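Local coordinates for peptidase (Yersinia bercovieri, PDB 5NYW), which is of unknown function but, as an Anbu (ancestral beta-subunit), belongs to the proteasome-like Ntn-hydrolases, and assembles into multimers, at residues R64-P69 against N73-A78. Numbering follows the deposited sequence.
Sequences RRCLDP and NLMNVA. With SO4 (sulfate ion), chain B.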
ATOM      1  N   ARG L  64     -26.573   7.299 -27.196  1.00 75.41           N
ATOM      2  CA  ARG L  64     -25.908   6.336 -28.072  1.00 79.66           C
ATOM      3  C   ARG L  64     -26.181   4.893 -27.641  1.00 78.43           C
ATOM      4  O   ARG L  64     -26.436   4.022 -28.473  1.00 88.20           O
ATOM      5  CB  ARG L  64     -24.392   6.603 -28.094  1.00 76.13           C
ATOM      6  CG  ARG L  64     -23.799   6.906 -29.467  1.00 82.04           C
ATOM      7  CD  ARG L  64     -23.841   5.688 -30.370  1.00 87.09           C
ATOM      8  NE  ARG L  64     -23.783   4.438 -29.607  1.00 96.60           N
ATOM      9  CZ  ARG L  64     -23.946   3.219 -30.119  1.00 95.80           C
ATOM     10  NH1 ARG L  64     -23.886   2.153 -29.327  1.00 89.76           N
ATOM     11  NH2 ARG L  64     -24.172   3.066 -31.414  1.00 94.01           N
ATOM     12  N   ARG L  65     -26.159   4.655 -26.337  1.00 68.59           N
ATOM     13  CA  ARG L  65     -26.352   3.318 -25.809  1.00 70.27           C
ATOM     14  C   ARG L  65     -27.806   2.833 -25.882  1.00 72.60           C
ATOM     15  O   ARG L  65     -28.068   1.639 -25.779  1.00 74.22           O
ATOM     16  CB  ARG L  65     -25.832   3.271 -24.376  1.00 71.24           C
ATOM     17  CG  ARG L  65     -24.315   3.304 -24.326  1.00 68.17           C
ATOM     18  CD  ARG L  65     -23.773   3.605 -22.938  1.00 74.22           C
ATOM     19  NE  ARG L  65     -22.319   3.723 -22.963  1.00 67.79           N
ATOM     20  CZ  ARG L  65     -21.585   4.151 -21.945  1.00 61.30           C
ATOM     21  NH1 ARG L  65     -22.158   4.500 -20.800  1.00 66.52           N
ATOM     22  NH2 ARG L  65     -20.280   4.235 -22.077  1.00 56.17           N
ATOM     23  N   CYS L  66     -28.744   3.756 -26.052  1.00 68.77           N
ATOM     24  CA  CYS L  66     -30.145   3.401 -26.265  1.00 73.28           C
ATOM     25  C   CYS L  66     -30.382   2.696 -27.604  1.00 83.10           C
ATOM     26  O   CYS L  66     -31.422   2.060 -27.807  1.00 85.97           O
ATOM     27  CB  CYS L  66     -31.025   4.646 -26.171  1.00 70.42           C
ATOM     28  SG  CYS L  66     -31.486   5.094 -24.484  1.00100.23           S
ATOM     29  N   LEU L  67     -29.450   2.869 -28.538  1.00 88.89           N
ATOM     30  CA  LEU L  67     -29.546   2.225 -29.850  1.00 86.71           C
ATOM     31  C   LEU L  67     -28.930   0.827 -29.850  1.00 80.99           C
ATOM     32  O   LEU L  67     -29.008   0.110 -30.847  1.00 89.63           O
ATOM     33  CB  LEU L  67     -28.877   3.082 -30.924  1.00 88.53           C
ATOM     34  CG  LEU L  67     -29.497   4.458 -31.161  1.00 83.49           C
ATOM     35  CD1 LEU L  67     -28.682   5.210 -32.196  1.00 92.58           C
ATOM     36  CD2 LEU L  67     -30.930   4.306 -31.597  1.00 72.38           C
ATOM     37  N   ASP L  68     -28.314   0.461 -28.727  1.00 83.23           N
ATOM     38  CA  ASP L  68     -27.669  -0.839 -28.542  1.00 80.34           C
ATOM     39  C   ASP L  68     -28.461  -1.670 -27.544  1.00 90.02           C
ATOM     40  O   ASP L  68     -28.360  -1.457 -26.340  1.00104.38           O
ATOM     41  CB  ASP L  68     -26.224  -0.633 -28.057  1.00 75.26           C
ATOM     42  CG  ASP L  68     -25.471  -1.935 -27.840  1.00 96.97           C
ATOM     43  OD1 ASP L  68     -26.009  -3.015 -28.171  1.00104.70           O
ATOM     44  OD2 ASP L  68     -24.326  -1.875 -27.337  1.00 98.49           O
ATOM     45  N   PRO L  69     -29.222  -2.653 -28.043  1.00 90.77           N
ATOM     46  CA  PRO L  69     -30.112  -3.482 -27.223  1.00 86.86           C
ATOM     47  C   PRO L  69     -29.385  -4.548 -26.429  1.00 84.24           C
ATOM     48  O   PRO L  69     -29.966  -5.167 -25.539  1.00 91.37           O
ATOM     49  CB  PRO L  69     -31.033  -4.143 -28.260  1.00 96.50           C
ATOM     50  CG  PRO L  69     -30.834  -3.366 -29.524  1.00100.96           C
ATOM     51  CD  PRO L  69     -29.419  -2.906 -29.476  1.00 98.14           C
ATOM     52  N   ASN L  73     -29.533  -0.007 -21.024  1.00 83.05           N
ATOM     53  CA  ASN L  73     -29.689   1.403 -21.375  1.00 76.66           C
ATOM     54  C   ASN L  73     -31.018   1.937 -20.876  1.00 72.16           C
ATOM     55  O   ASN L  73     -31.834   1.180 -20.358  1.00 76.33           O
ATOM     56  CB  ASN L  73     -29.572   1.619 -22.892  1.00 73.77           C
ATOM     57  CG  ASN L  73     -30.657   0.900 -23.681  1.00 72.95           C
ATOM     58  OD1 ASN L  73     -31.845   1.032 -23.390  1.00 78.55           O
ATOM     59  ND2 ASN L  73     -30.248   0.131 -24.684  1.00 69.56           N
ATOM     60  N   LEU L  74     -31.254   3.230 -21.076  1.00 72.64           N
ATOM     61  CA  LEU L  74     -32.445   3.881 -20.526  1.00 70.33           C
ATOM     62  C   LEU L  74     -33.744   3.381 -21.157  1.00 63.41           C
ATOM     63  O   LEU L  74     -34.823   3.665 -20.652  1.00 64.45           O
ATOM     64  CB  LEU L  74     -32.330   5.403 -20.693  1.00 53.32           C
ATOM     65  CG  LEU L  74     -31.350   6.101 -19.739  1.00 60.83           C
ATOM     66  CD1 LEU L  74     -31.250   7.595 -20.004  1.00 63.82           C
ATOM     67  CD2 LEU L  74     -31.802   5.879 -18.299  1.00 48.76           C
ATOM     68  N   MET L  75     -33.645   2.614 -22.238  1.00 63.78           N
ATOM     69  CA  MET L  75     -34.838   2.084 -22.889  1.00 69.83           C
ATOM     70  C   MET L  75     -35.233   0.702 -22.379  1.00 81.45           C
ATOM     71  O   MET L  75     -36.373   0.270 -22.573  1.00 85.74           O
ATOM     72  CB  MET L  75     -34.641   2.059 -24.398  1.00 74.21           C
ATOM     73  CG  MET L  75     -34.415   3.462 -24.913  1.00 72.87           C
ATOM     74  SD  MET L  75     -35.757   4.596 -24.501  1.00 78.84           S
ATOM     75  CE  MET L  75     -37.003   4.087 -25.672  1.00 81.55           C
ATOM     76  N   ASN L  76     -34.281  -0.007 -21.774  1.00 84.73           N
ATOM     77  CA  ASN L  76     -34.561  -1.342 -21.246  1.00 84.01           C
ATOM     78  C   ASN L  76     -34.429  -1.502 -19.713  1.00 79.36           C
ATOM     79  O   ASN L  76     -34.529  -2.617 -19.212  1.00 77.12           O
ATOM     80  CB  ASN L  76     -33.683  -2.380 -21.957  1.00 75.04           C
ATOM     81  CG  ASN L  76     -32.198  -2.132 -21.772  1.00 78.37           C
ATOM     82  OD1 ASN L  76     -31.747  -1.682 -20.713  1.00 69.98           O
ATOM     83  ND2 ASN L  76     -31.419  -2.434 -22.816  1.00 74.41           N
ATOM     84  N   VAL L  77     -34.185  -0.419 -18.972  1.00 70.77           N
ATOM     85  CA  VAL L  77     -34.227  -0.516 -17.508  1.00 64.11           C
ATOM     86  C   VAL L  77     -35.698  -0.716 -17.118  1.00 65.32           C
ATOM     87  O   VAL L  77     -36.605  -0.139 -17.735  1.00 62.99           O
ATOM     88  CB  VAL L  77     -33.647   0.732 -16.763  1.00 64.55           C
ATOM     89  CG1 VAL L  77     -32.133   0.815 -16.944  1.00 61.92           C
ATOM     90  CG2 VAL L  77     -34.307   2.024 -17.223  1.00 60.45           C
ATOM     91  N   ALA L  78     -35.934  -1.572 -16.130  1.00 72.01           N
ATOM     92  CA  ALA L  78     -37.298  -1.945 -15.745  1.00 76.95           C
ATOM     93  C   ALA L  78     -38.013  -0.868 -14.920  1.00 78.29           C
ATOM     94  O   ALA L  78     -39.237  -0.750 -14.989  1.00 73.73           O
ATOM     95  CB  ALA L  78     -37.289  -3.269 -14.994  1.00 63.59           C
TER
HETATM   96  S   SO4 B 302     -20.481   1.773 -25.773  1.00118.77           S
HETATM   97  O1  SO4 B 302     -20.360   1.203 -24.432  1.00105.09           O
HETATM   98  O2  SO4 B 302     -21.807   1.466 -26.316  1.00118.71           O
HETATM   99  O3  SO4 B 302     -20.311   3.233 -25.734  1.00109.62           O
HETATM  100  O4  SO4 B 302     -19.440   1.179 -26.617  1.00121.96           O
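Asn-73 reaches across to the turn that follows helix 52-65, and its carboxamide ties an Asx turn to this type I beta turn spanning Arg-65 to Asp-68. Its ND2 makes two weak, bent hydrogen bonds, 2.9 Å to Arg-65 O and 3.0 Å to Asp-68 O, bridging the carbonyls of the first and last residues of the beta turn. The amide carbon CG of Asn-73 lies 3.6 Å from Cys-66 CA. Beside it, the small, apolar thiol of Cys-66 fits the close approach of the two segments: SG packs on Met-75 CG at 3.4 Å and also meets Leu-74 CB.

Asparagine suits this place because one side chain can donate and accept. With chi1 of Asn-73 at 62°, CG sits between the backbone N and carbonyl carbon, and OD1 curls onto its own chain to accept from Met-75 N and, weakly, from Asn-76 N. Asn-76 reciprocates, its OD1 taking Asn-73 N at 2.8 Å in a nearly straight bond.

Farther out, Leu-74 packs on Ala-83 and Leu-86 of helix 80-98, while Arg-65 salt-bridges Glu-93 and its NE makes a long, weak bond to a sulfate, probably from the crystallisation liquor. The Met-75 N bond to Asn-73 OD1, 2.7 Å and in the carbonyl plane, together with the weak ND2 bonds, fixes the amide's rotation.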